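Local coordinates for protein probable oxidoreductase (PDB 4B7C) that probably catalyses NADP-dependent oxidation or reduction as a Rossmann-fold member of the medium-chain dehydrogenase/reductase family, at residues I7-Q12 against G312-P317; L50-R55 against L321-G326; A92-N97 against F113-P118; D206-L211 against L231-T236. All coordinates share one frame; numbering follows the deposited sequence.

Contact 1. Residues I7-Q12 against G312-P317; sequences INRQYQ and GLETFP
Tyr11 and Phe316 make the compact half of this contact, with the tyrosine reaching from strand 7-13 into the turn that leads into helix 316-321. Phe316 CB sits 3.7 Å from Tyr11 CE2, and Phe316 CD2 lies over one face of the tyrosine ring. The two rings slide past each other obliquely, their planes 43° apart. With Phe316 CG anti to its backbone N (chi1 170°), the phenyl group is carried along the tyrosine toward Tyr11 CB. At the far end of the phenol, Pro317 CD closes to 3.4 Å from Tyr11 CZ, the two side chains crossing at about a right angle. Here the hydroxyl gives its proton to a main-chain acceptor: Tyr11 OH lies 2.7 Å from Glu314 O, tilted 34° out of the carbonyl plane. Leu313 O also borders the ring edge, 3.3 Å from Tyr11 CE2.

The contact brings the two ends of the chain together in the GroES-like domain, as expected for a medium-chain reductase. Strand 7-13 pairs with strand 26-32, whose Phe28 stacks on Tyr11 while Phe26 meets Phe316 edge-to-face.

Toward solvent the fit relaxes around Arg9. Leu313 CD2 covers one guanidinium face near its rim, and exposed Glu314 offers its carboxylate at the edge. That salt bridge is weak, with Arg9 NH1 and Glu314 OE1 3.5 Å apart. The stronger polar partner of Arg9 is Asp104, reached through NE.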
loop_
_atom_site.group_PDB
_atom_site.type_symbol
_atom_site.label_atom_id
_atom_site.label_comp_id
_atom_site.label_asym_id
_atom_site.label_seq_id
_atom_site.Cartn_x
_atom_site.Cartn_y
_atom_site.Cartn_z
ATOM N N ILE B 7 27.188 1.553 41.015
ATOM C CA ILE B 7 27.561 1.708 39.608
ATOM C C ILE B 7 26.462 1.232 38.664
ATOM O O ILE B 7 25.913 0.143 38.826
ATOM C CB ILE B 7 28.888 0.973 39.263
ATOM C CG1 ILE B 7 30.058 1.621 40.026
ATOM C CG2 ILE B 7 29.160 1.019 37.769
ATOM C CD1 ILE B 7 30.472 2.975 39.470
ATOM N N ASN B 8 26.184 2.049 37.655
ATOM C CA ASN B 8 25.294 1.665 36.555
ATOM C C ASN B 8 26.120 1.381 35.309
ATOM O O ASN B 8 26.670 2.293 34.706
ATOM C CB ASN B 8 24.278 2.781 36.271
ATOM C CG ASN B 8 23.273 2.403 35.193
ATOM O OD1 ASN B 8 22.958 1.220 34.997
ATOM N ND2 ASN B 8 22.768 3.410 34.477
ATOM N N ARG B 9 26.211 0.109 34.928
ATOM C CA ARG B 9 26.905 -0.249 33.693
ATOM C C ARG B 9 25.964 0.020 32.528
ATOM O O ARG B 9 24.776 -0.320 32.587
ATOM C CB ARG B 9 27.336 -1.714 33.665
ATOM C CG ARG B 9 28.236 -2.136 34.824
ATOM C CD ARG B 9 28.436 -3.637 34.830
ATOM N NE ARG B 9 27.177 -4.349 34.984
ATOM C CZ ARG B 9 26.993 -5.629 34.685
ATOM N NH1 ARG B 9 27.986 -6.375 34.207
ATOM N NH2 ARG B 9 25.799 -6.169 34.856
ATOM N N GLN B 10 26.515 0.605 31.468
ATOM C CA GLN B 10 25.735 0.990 30.296
ATOM C C GLN B 10 26.455 0.654 29.002
ATOM O O GLN B 10 27.675 0.796 28.901
ATOM C CB GLN B 10 25.484 2.489 30.282
ATOM C CG GLN B 10 24.918 3.093 31.542
ATOM C CD GLN B 10 24.742 4.593 31.368
ATOM O OE1 GLN B 10 25.664 5.283 30.938
ATOM N NE2 GLN B 10 23.540 5.095 31.647
ATOM N N TYR B 11 25.687 0.228 28.014
ATOM C CA TYR B 11 26.177 0.173 26.647
ATOM C C TYR B 11 25.704 1.412 25.913
ATOM O O TYR B 11 24.501 1.632 25.751
ATOM C CB TYR B 11 25.725 -1.080 25.918
ATOM C CG TYR B 11 26.668 -2.224 26.104
ATOM C CD1 TYR B 11 27.913 -2.230 25.479
ATOM C CD2 TYR B 11 26.324 -3.309 26.905
ATOM C CE1 TYR B 11 28.788 -3.287 25.645
ATOM C CE2 TYR B 11 27.196 -4.362 27.085
ATOM C CZ TYR B 11 28.429 -4.346 26.450
ATOM O OH TYR B 11 29.291 -5.390 26.631
ATOM N N GLN B 12 26.668 2.227 25.496
ATOM C CA GLN B 12 26.378 3.430 24.729
ATOM C C GLN B 12 26.636 3.180 23.254
ATOM O O GLN B 12 27.468 2.355 22.895
ATOM C CB GLN B 12 27.231 4.597 25.192
ATOM C CG GLN B 12 26.998 4.993 26.634
ATOM C CD GLN B 12 27.962 6.063 27.110
ATOM O OE1 GLN B 12 28.902 6.424 26.404
ATOM N NE2 GLN B 12 27.739 6.568 28.322
ATOM N N GLY B 312 23.454 -12.076 31.144
ATOM C CA GLY B 312 24.563 -11.153 31.308
ATOM C C GLY B 312 24.524 -9.933 30.398
ATOM O O GLY B 312 24.684 -10.040 29.174
ATOM N N LEU B 313 24.329 -8.768 31.013
ATOM C CA LEU B 313 24.319 -7.484 30.321
ATOM C C LEU B 313 25.552 -7.319 29.427
ATOM O O LEU B 313 25.458 -6.842 28.291
ATOM C CB LEU B 313 24.278 -6.339 31.331
ATOM C CG LEU B 313 24.355 -4.938 30.730
ATOM C CD1 LEU B 313 23.076 -4.657 29.943
ATOM C CD2 LEU B 313 24.570 -3.889 31.795
ATOM N N GLU B 314 26.696 -7.745 29.957
ATOM C CA GLU B 314 27.995 -7.620 29.286
ATOM C C GLU B 314 28.047 -8.343 27.921
ATOM O O GLU B 314 28.839 -7.980 27.068
ATOM C CB GLU B 314 29.155 -8.064 30.226
ATOM C CG GLU B 314 29.217 -9.563 30.558
ATOM C CD GLU B 314 28.240 -10.004 31.646
ATOM O OE1 GLU B 314 27.471 -9.165 32.177
ATOM O OE2 GLU B 314 28.237 -11.216 31.972
ATOM N N THR B 315 27.205 -9.357 27.731
ATOM C CA THR B 315 27.153 -10.113 26.471
ATOM C C THR B 315 26.343 -9.431 25.356
ATOM O O THR B 315 26.260 -9.955 24.241
ATOM C CB THR B 315 26.557 -11.521 26.659
ATOM O OG1 THR B 315 25.141 -11.431 26.884
ATOM C CG2 THR B 315 27.249 -12.261 27.821
ATOM N N PHE B 316 25.790 -8.260 25.651
ATOM C CA PHE B 316 24.866 -7.569 24.731
ATOM C C PHE B 316 25.304 -7.499 23.240
ATOM O O PHE B 316 24.561 -7.948 22.362
ATOM C CB PHE B 316 24.525 -6.165 25.259
ATOM C CG PHE B 316 23.791 -5.314 24.263
ATOM C CD1 PHE B 316 22.489 -5.600 23.926
ATOM C CD2 PHE B 316 24.437 -4.275 23.606
ATOM C CE1 PHE B 316 21.828 -4.852 22.973
ATOM C CE2 PHE B 316 23.786 -3.511 22.646
ATOM C CZ PHE B 316 22.468 -3.804 22.329
ATOM N N PRO B 317 26.493 -6.938 22.948
ATOM C CA PRO B 317 26.930 -6.840 21.533
ATOM C C PRO B 317 26.928 -8.156 20.787
ATOM O O PRO B 317 26.537 -8.181 19.624
ATOM C CB PRO B 317 28.370 -6.303 21.634
ATOM C CG PRO B 317 28.416 -5.611 22.944
ATOM C CD PRO B 317 27.534 -6.431 23.854
#

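Contact 2. Residues L50-R55 against L321-G326; sequences LDPAMR and LKLFSG
Leu323 drives one methyl group against the backbone that joins Leu50 to Pro52, and this apolar packing is one of two patches that make the contact. Leu323 CD2 lies 3.3 Å from Asp51 C, so the methyl rests chiefly on the peptide groups. Secondarily it reaches Leu50 CB at 4.0 Å and Pro52 CD at the same distance, and the leucine crosses the proline ring at about a right angle.

The second apolar patch is Phe324, whose ring leans toward Arg55 in helix 53-58. Phe324 CZ approaches Arg55 CB to 3.7 Å, while Pro52 O lies near the plane of the ring at its edge. Only the aliphatic root of the arginine takes part: its chain bends at chi2 (39°) and leads the guanidinium away, at 88° to the phenyl plane, to Asn59 OD1 and Gly19 O.

No hydrogen bond spans the two segments; backbone bonds hold each one internally. Met54 N binds Asp51 O at 2.8 Å, and Phe324 N binds Leu321 O at 2.9 Å. A weak, nearly straight bond runs from Asp51 N to Met54 SD.

Segment 50-55 follows strand 41-49 of the GroES-like domain, and loop 321-326 returns to it beside Tyr253 and Asn254 of the Rossmann-type region, which touch Arg55 and Phe324. Around the contact, Asp51 pairs with Lys331, Leu50 and Leu323 rest on Leu332 of strand 331-335, and Met54 reaches Leu320 of helix 316-321.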
loop_
_atom_site.group_PDB
_atom_site.type_symbol
_atom_site.label_atom_id
_atom_site.label_comp_id
_atom_site.label_asym_id
_atom_site.label_seq_id
_atom_site.Cartn_x
_atom_site.Cartn_y
_atom_site.Cartn_z
ATOM N N LEU B 50 15.752 -7.936 23.090
ATOM C CA LEU B 50 16.608 -7.781 21.925
ATOM C C LEU B 50 15.739 -7.986 20.683
ATOM O O LEU B 50 15.168 -9.069 20.492
ATOM C CB LEU B 50 17.795 -8.746 21.979
ATOM C CG LEU B 50 19.020 -8.293 22.791
ATOM C CD1 LEU B 50 18.665 -7.733 24.157
ATOM C CD2 LEU B 50 19.980 -9.461 22.952
ATOM N N ASP B 51 15.666 -6.927 19.864
ATOM C CA ASP B 51 14.751 -6.826 18.712
ATOM C C ASP B 51 15.460 -6.370 17.443
ATOM O O ASP B 51 16.283 -5.454 17.492
ATOM C CB ASP B 51 13.654 -5.752 18.914
ATOM C CG ASP B 51 12.839 -5.943 20.204
ATOM O OD1 ASP B 51 12.314 -7.060 20.399
ATOM O OD2 ASP B 51 12.696 -4.978 21.010
ATOM N N PRO B 52 15.086 -6.947 16.287
ATOM C CA PRO B 52 15.683 -6.505 15.007
ATOM C C PRO B 52 15.547 -5.006 14.763
ATOM O O PRO B 52 16.417 -4.407 14.115
ATOM C CB PRO B 52 14.888 -7.296 13.959
ATOM C CG PRO B 52 14.417 -8.511 14.687
ATOM C CD PRO B 52 14.110 -8.029 16.077
ATOM N N ALA B 53 14.462 -4.410 15.269
ATOM C CA ALA B 53 14.245 -2.958 15.155
ATOM C C ALA B 53 15.409 -2.150 15.718
ATOM O O ALA B 53 15.602 -0.988 15.347
ATOM C CB ALA B 53 12.937 -2.546 15.819
ATOM N N MET B 54 16.193 -2.769 16.596
ATOM C CA MET B 54 17.389 -2.116 17.167
ATOM C C MET B 54 18.386 -1.653 16.099
ATOM O O MET B 54 19.088 -0.647 16.259
ATOM C CB MET B 54 18.117 -3.054 18.125
ATOM C CG MET B 54 17.484 -3.124 19.495
ATOM S SD MET B 54 18.212 -4.353 20.553
ATOM C CE MET B 54 18.074 -3.641 22.198
ATOM N N ARG B 55 18.429 -2.390 15.001
ATOM C CA ARG B 55 19.295 -2.026 13.873
ATOM C C ARG B 55 18.881 -0.663 13.264
ATOM O O ARG B 55 19.719 0.229 13.005
ATOM C CB ARG B 55 19.305 -3.178 12.857
ATOM C CG ARG B 55 20.544 -3.223 11.955
ATOM C CD ARG B 55 21.871 -2.904 12.540
ATOM N NE ARG B 55 22.796 -2.448 11.506
ATOM C CZ ARG B 55 22.938 -1.204 11.046
ATOM N NH1 ARG B 55 22.214 -0.194 11.516
ATOM N NH2 ARG B 55 23.835 -0.973 10.087
ATOM N N LEU B 321 23.945 -9.907 17.780
ATOM C CA LEU B 321 24.254 -10.511 16.468
ATOM C C LEU B 321 23.485 -11.789 16.212
ATOM O O LEU B 321 23.117 -12.072 15.070
ATOM C CB LEU B 321 25.744 -10.801 16.324
ATOM C CG LEU B 321 26.571 -9.511 16.264
ATOM C CD1 LEU B 321 28.026 -9.774 15.921
ATOM C CD2 LEU B 321 25.981 -8.499 15.290
ATOM N N LYS B 322 23.203 -12.530 17.284
ATOM C CA LYS B 322 22.439 -13.775 17.209
ATOM C C LYS B 322 21.058 -13.548 16.614
ATOM O O LYS B 322 20.430 -14.467 16.074
ATOM C CB LYS B 322 22.324 -14.382 18.614
ATOM C CG LYS B 322 21.565 -15.693 18.723
ATOM C CD LYS B 322 21.550 -16.216 20.162
ATOM C CE LYS B 322 20.964 -17.615 20.273
ATOM N NZ LYS B 322 20.819 -17.996 21.715
ATOM N N LEU B 323 20.578 -12.318 16.741
ATOM C CA LEU B 323 19.289 -11.913 16.207
ATOM C C LEU B 323 19.265 -11.994 14.679
ATOM O O LEU B 323 18.234 -12.305 14.080
ATOM C CB LEU B 323 18.992 -10.481 16.652
ATOM C CG LEU B 323 17.540 -10.156 17.019
ATOM C CD1 LEU B 323 16.794 -11.315 17.658
ATOM C CD2 LEU B 323 17.523 -8.949 17.946
ATOM N N PHE B 324 20.408 -11.736 14.055
ATOM C CA PHE B 324 20.505 -11.737 12.589
ATOM C C PHE B 324 21.187 -12.958 12.000
ATOM O O PHE B 324 21.636 -12.925 10.856
ATOM C CB PHE B 324 21.234 -10.502 12.095
ATOM C CG PHE B 324 20.673 -9.213 12.617
ATOM C CD1 PHE B 324 19.483 -8.694 12.110
ATOM C CD2 PHE B 324 21.338 -8.512 13.602
ATOM C CE1 PHE B 324 18.975 -7.497 12.593
ATOM C CE2 PHE B 324 20.837 -7.319 14.087
ATOM C CZ PHE B 324 19.651 -6.811 13.587
ATOM N N SER B 325 21.234 -14.040 12.762
ATOM C CA SER B 325 21.912 -15.242 12.340
ATOM C C SER B 325 20.916 -16.354 12.000
ATOM O O SER B 325 21.330 -17.432 11.592
ATOM C CB SER B 325 22.911 -15.634 13.426
ATOM O OG SER B 325 22.377 -16.351 14.492
ATOM N N GLY B 326 19.609 -16.088 12.110
ATOM C CA GLY B 326 18.610 -17.166 12.075
ATOM C C GLY B 326 18.834 -18.179 13.186
ATOM O O GLY B 326 18.343 -19.312 13.148
#

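Contact 3. Residues A92-N97 against F113-P118; sequences AGDYVN and FYKVDP
Asn97 and Tyr114 face each other in the antiparallel pairing of strands 95-97 and 114-116. Their backbones exchange two bonds, as a hydrogen-bonded pair should: Asn97 N to Tyr114 O at 2.8 Å and Tyr114 N to Asn97 O at 3.0 Å. On the same face of the sheet, Asn97 sets its CB over the tyrosine ring in a CH-pi contact, 3.9 Å from the centroid. The asparagine amide stacks nearly flat on the phenol, the planes only 13° apart. This overlap depends on Tyr114 CG standing between its backbone N and carbonyl carbon (chi1 60°), which lays the ring alongside its neighbour.

Tyr95 is the second centre. Its carbonyl O accepts from Val116 N at 2.8 Å. A water links the other two backbone atoms of this pair, accepting from Tyr95 N and donating to Val116 O at 2.6 Å. Beyond it, Pro118 CG fills in against Tyr95 CD1 at 3.5 Å.

Lys115 stretches across the opposite face to Asp94. Its NZ meets Asp94 OD2 at 2.9 Å from above the carboxylate plane; the same oxygen also accepts from Gln91 N.

Strand 95-97 pairs on its other side with strand 77-85, so this short antiparallel ladder is part of the curled beta-sheet typical of the GroES-like domain.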
loop_
_atom_site.group_PDB
_atom_site.type_symbol
_atom_site.label_atom_id
_atom_site.label_comp_id
_atom_site.label_asym_id
_atom_site.label_seq_id
_atom_site.Cartn_x
_atom_site.Cartn_y
_atom_site.Cartn_z
ATOM N N ALA B 92 7.352 1.961 44.590
ATOM C CA ALA B 92 8.404 1.005 44.872
ATOM C C ALA B 92 7.808 -0.410 44.964
ATOM O O ALA B 92 6.781 -0.631 45.613
ATOM C CB ALA B 92 9.113 1.391 46.164
ATOM N N GLY B 93 8.444 -1.365 44.289
ATOM C CA GLY B 93 7.960 -2.753 44.266
ATOM C C GLY B 93 7.162 -3.110 43.025
ATOM O O GLY B 93 7.015 -4.297 42.701
ATOM N N ASP B 94 6.652 -2.093 42.328
ATOM C CA ASP B 94 6.004 -2.304 41.027
ATOM C C ASP B 94 7.008 -2.879 40.042
ATOM O O ASP B 94 8.174 -2.482 40.027
ATOM C CB ASP B 94 5.456 -1.001 40.425
ATOM C CG ASP B 94 4.210 -0.487 41.132
ATOM O OD1 ASP B 94 3.619 -1.232 41.942
ATOM O OD2 ASP B 94 3.830 0.677 40.868
ATOM N N TYR B 95 6.537 -3.797 39.207
ATOM C CA TYR B 95 7.272 -4.207 38.026
ATOM C C TYR B 95 6.688 -3.483 36.825
ATOM O O TYR B 95 5.471 -3.397 36.663
ATOM C CB TYR B 95 7.227 -5.718 37.807
ATOM C CG TYR B 95 8.098 -6.461 38.780
ATOM C CD1 TYR B 95 7.643 -6.747 40.070
ATOM C CD2 TYR B 95 9.389 -6.854 38.438
ATOM C CE1 TYR B 95 8.437 -7.423 40.987
ATOM C CE2 TYR B 95 10.190 -7.526 39.345
ATOM C CZ TYR B 95 9.708 -7.806 40.618
ATOM O OH TYR B 95 10.498 -8.478 41.521
ATOM N N VAL B 96 7.579 -2.976 35.980
ATOM C CA VAL B 96 7.182 -2.180 34.834
ATOM C C VAL B 96 7.815 -2.663 33.529
ATOM O O VAL B 96 8.900 -3.253 33.524
ATOM C CB VAL B 96 7.529 -0.677 35.021
ATOM C CG1 VAL B 96 6.741 -0.076 36.156
ATOM C CG2 VAL B 96 9.034 -0.456 35.245
ATOM N N ASN B 97 7.100 -2.405 32.436
ATOM C CA ASN B 97 7.593 -2.554 31.066
ATOM C C ASN B 97 7.803 -1.164 30.503
ATOM O O ASN B 97 6.968 -0.284 30.668
ATOM C CB ASN B 97 6.584 -3.316 30.199
ATOM C CG ASN B 97 6.999 -3.413 28.732
ATOM O OD1 ASN B 97 7.136 -2.400 28.041
ATOM N ND2 ASN B 97 7.160 -4.635 28.244
ATOM N N PHE B 113 5.585 3.861 29.904
ATOM C CA PHE B 113 5.757 2.709 30.793
ATOM C C PHE B 113 4.400 2.193 31.251
ATOM O O PHE B 113 3.467 2.968 31.420
ATOM C CB PHE B 113 6.558 3.072 32.044
ATOM C CG PHE B 113 8.040 3.228 31.827
ATOM C CD1 PHE B 113 8.543 3.831 30.684
ATOM C CD2 PHE B 113 8.937 2.806 32.802
ATOM C CE1 PHE B 113 9.906 4.000 30.513
ATOM C CE2 PHE B 113 10.308 2.967 32.634
ATOM C CZ PHE B 113 10.790 3.566 31.486
ATOM N N TYR B 114 4.288 0.885 31.436
ATOM C CA TYR B 114 3.111 0.300 32.078
ATOM C C TYR B 114 3.494 -0.791 33.072
ATOM O O TYR B 114 4.523 -1.456 32.943
ATOM C CB TYR B 114 2.093 -0.210 31.056
ATOM C CG TYR B 114 2.575 -1.272 30.103
ATOM C CD1 TYR B 114 3.197 -0.942 28.898
ATOM C CD2 TYR B 114 2.381 -2.614 30.389
ATOM C CE1 TYR B 114 3.615 -1.945 28.030
ATOM C CE2 TYR B 114 2.792 -3.614 29.527
ATOM C CZ TYR B 114 3.416 -3.271 28.349
ATOM O OH TYR B 114 3.841 -4.286 27.503
ATOM N N LYS B 115 2.670 -0.934 34.096
ATOM C CA LYS B 115 2.890 -1.943 35.127
ATOM C C LYS B 115 2.558 -3.327 34.612
ATOM O O LYS B 115 1.629 -3.471 33.852
ATOM C CB LYS B 115 2.035 -1.656 36.366
ATOM C CG LYS B 115 2.307 -0.299 37.003
ATOM C CD LYS B 115 1.629 -0.156 38.359
ATOM C CE LYS B 115 1.462 1.320 38.736
ATOM N NZ LYS B 115 1.171 1.640 40.157
ATOM N N VAL B 116 3.326 -4.325 35.034
ATOM C CA VAL B 116 3.065 -5.750 34.705
ATOM C C VAL B 116 3.003 -6.599 35.982
ATOM O O VAL B 116 3.634 -6.254 36.983
ATOM C CB VAL B 116 4.117 -6.347 33.725
ATOM C CG1 VAL B 116 4.028 -5.665 32.351
ATOM C CG2 VAL B 116 5.525 -6.227 34.277
ATOM N N ASP B 117 2.205 -7.672 35.946
ATOM C CA ASP B 117 1.943 -8.527 37.123
ATOM C C ASP B 117 2.747 -9.831 37.047
ATOM O O ASP B 117 2.374 -10.736 36.316
ATOM C CB ASP B 117 0.434 -8.835 37.213
ATOM C CG ASP B 117 0.033 -9.557 38.517
ATOM O OD1 ASP B 117 0.908 -9.979 39.300
ATOM O OD2 ASP B 117 -1.185 -9.700 38.747
ATOM N N PRO B 118 3.839 -9.929 37.812
ATOM C CA PRO B 118 4.682 -11.119 37.776
ATOM C C PRO B 118 4.049 -12.397 38.332
ATOM O O PRO B 118 4.589 -13.466 38.131
ATOM C CB PRO B 118 5.909 -10.730 38.601
ATOM C CG PRO B 118 5.591 -9.450 39.261
ATOM C CD PRO B 118 4.241 -8.976 38.863
HETATM O O HOH W 1 3.849 -4.902 39.219
#

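Contact 4. Residues D206-L211 against L231-T236; sequences DLAAGL and LDTVLT
Thr233 is the projection on helix 228-235 that enters a groove on helix 207-214. Its CB approaches Leu207 CD2 at 4.0 Å. From there the side chain divides. The methyl branch, CG2, stands anti to the backbone N and pushes between two leucines, 3.9 Å from Leu207 CG and 4.0 Å from Leu211 CD1, with Ala208 CB at 4.4 Å on the margin. The hydroxyl branch, OG1, lies beside the backbone N and bonds back along its own helix to Glu229 O, leaving the methyl to face the neighbour.

Both helices belong to the Rossmann fold and pack on one face of its parallel sheet, where Leu207 and Val234 each touch Ile180 of strand 176-181. The axes of the two short helical segments approach to 10.1 Å and are inclined by 42°. Helix 207-214 lies on the crossover from strand 198-201 to strand 219-224.

Deeper toward the sheet, Leu211 CD1 also meets Val234 CG2 at 4.4 Å. Asp206 N-caps the first helix, its OD2 accepting from Ala209 N at 3.0 Å. On the far side of helix 228-235, Leu231 packs on Tyr265 of the second subunit.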
loop_
_atom_site.group_PDB
_atom_site.type_symbol
_atom_site.label_atom_id
_atom_site.label_comp_id
_atom_site.label_asym_id
_atom_site.label_seq_id
_atom_site.Cartn_x
_atom_site.Cartn_y
_atom_site.Cartn_z
ATOM N N ASP B 206 11.766 -23.422 -3.516
ATOM C CA ASP B 206 11.316 -22.244 -4.265
ATOM C C ASP B 206 10.031 -21.691 -3.646
ATOM O O ASP B 206 9.039 -22.411 -3.501
ATOM C CB ASP B 206 11.088 -22.570 -5.741
ATOM C CG ASP B 206 10.602 -21.357 -6.539
ATOM O OD1 ASP B 206 11.393 -20.407 -6.740
ATOM O OD2 ASP B 206 9.422 -21.365 -6.963
ATOM N N LEU B 207 10.052 -20.406 -3.300
ATOM C CA LEU B 207 8.926 -19.764 -2.596
ATOM C C LEU B 207 7.636 -19.788 -3.411
ATOM O O LEU B 207 6.582 -20.167 -2.904
ATOM C CB LEU B 207 9.272 -18.322 -2.208
ATOM C CG LEU B 207 8.153 -17.572 -1.447
ATOM C CD1 LEU B 207 7.440 -18.393 -0.368
ATOM C CD2 LEU B 207 8.714 -16.292 -0.848
ATOM N N ALA B 208 7.734 -19.402 -4.682
ATOM C CA ALA B 208 6.578 -19.418 -5.597
ATOM C C ALA B 208 5.908 -20.793 -5.670
ATOM O O ALA B 208 4.678 -20.905 -5.589
ATOM C CB ALA B 208 6.986 -18.957 -6.987
ATOM N N ALA B 209 6.724 -21.833 -5.823
ATOM C CA ALA B 209 6.235 -23.221 -5.838
ATOM C C ALA B 209 5.562 -23.577 -4.511
ATOM O O ALA B 209 4.483 -24.186 -4.473
ATOM C CB ALA B 209 7.380 -24.188 -6.122
ATOM N N GLY B 210 6.207 -23.179 -3.422
ATOM C CA GLY B 210 5.652 -23.392 -2.085
ATOM C C GLY B 210 4.297 -22.713 -1.921
ATOM O O GLY B 210 3.344 -23.307 -1.406
ATOM N N LEU B 211 4.208 -21.468 -2.383
ATOM C CA LEU B 211 2.962 -20.694 -2.298
ATOM C C LEU B 211 1.854 -21.324 -3.130
ATOM O O LEU B 211 0.694 -21.357 -2.702
ATOM C CB LEU B 211 3.187 -19.234 -2.731
ATOM C CG LEU B 211 4.018 -18.377 -1.780
ATOM C CD1 LEU B 211 4.425 -17.074 -2.438
ATOM C CD2 LEU B 211 3.221 -18.121 -0.510
ATOM N N LEU B 231 8.454 -10.465 0.182
ATOM C CA LEU B 231 7.279 -9.602 -0.012
ATOM C C LEU B 231 6.910 -9.523 -1.494
ATOM O O LEU B 231 5.746 -9.680 -1.874
ATOM C CB LEU B 231 7.557 -8.192 0.528
ATOM C CG LEU B 231 6.589 -7.075 0.108
ATOM C CD1 LEU B 231 5.176 -7.372 0.551
ATOM C CD2 LEU B 231 7.093 -5.751 0.660
ATOM N N ASP B 232 7.921 -9.302 -2.317
ATOM C CA ASP B 232 7.708 -9.136 -3.762
ATOM C C ASP B 232 7.093 -10.386 -4.388
ATOM O O ASP B 232 6.219 -10.290 -5.243
ATOM C CB ASP B 232 9.017 -8.784 -4.463
ATOM C CG ASP B 232 8.828 -7.778 -5.594
ATOM O OD1 ASP B 232 7.684 -7.323 -5.819
ATOM O OD2 ASP B 232 9.838 -7.443 -6.253
ATOM N N THR B 233 7.540 -11.559 -3.934
ATOM C CA THR B 233 7.005 -12.831 -4.423
ATOM C C THR B 233 5.595 -13.078 -3.919
ATOM O O THR B 233 4.730 -13.557 -4.652
ATOM C CB THR B 233 7.906 -14.019 -4.020
ATOM O OG1 THR B 233 9.226 -13.802 -4.525
ATOM C CG2 THR B 233 7.368 -15.328 -4.583
ATOM N N VAL B 234 5.349 -12.749 -2.659
ATOM C CA VAL B 234 4.016 -12.906 -2.086
ATOM C C VAL B 234 2.979 -12.056 -2.831
ATOM O O VAL B 234 1.838 -12.475 -3.035
ATOM C CB VAL B 234 4.027 -12.566 -0.581
ATOM C CG1 VAL B 234 2.612 -12.528 -0.034
ATOM C CG2 VAL B 234 4.885 -13.582 0.167
ATOM N N LEU B 235 3.394 -10.863 -3.235
ATOM C CA LEU B 235 2.524 -9.939 -3.999
ATOM C C LEU B 235 1.966 -10.554 -5.281
ATOM O O LEU B 235 0.853 -10.233 -5.686
ATOM C CB LEU B 235 3.279 -8.651 -4.347
ATOM C CG LEU B 235 3.304 -7.596 -3.230
ATOM C CD1 LEU B 235 4.394 -6.566 -3.430
ATOM C CD2 LEU B 235 1.939 -6.926 -3.134
ATOM N N THR B 236 2.714 -11.466 -5.901
ATOM C CA THR B 236 2.231 -12.146 -7.120
ATOM C C THR B 236 1.068 -13.104 -6.848
ATOM O O THR B 236 0.384 -13.527 -7.780
ATOM C CB THR B 236 3.351 -12.927 -7.834
ATOM O OG1 THR B 236 3.754 -14.053 -7.041
ATOM C CG2 THR B 236 4.544 -12.021 -8.075
#

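Read from the N terminus, segment 7-12 opens contact 1 and segment 50-55 opens contact 2 before either has closed. Two short loops then close in series: contact 3 within the GroES-like domain, and contact 4 within the Rossmann domain, their centres about 43 Å apart on opposite sides of the chain's centre. Only when the chain has come back from the Rossmann domain does 312-317 close contact 1, followed by 321-326 closing contact 2. These two long loops therefore cross, and both enclose contacts 3 and 4. They also touch, Phe316 CE1 lying 4.0 Å from Met54 CE, so helix 316-321 and the turns around it are tied to strand 7-13 and segment 50-55.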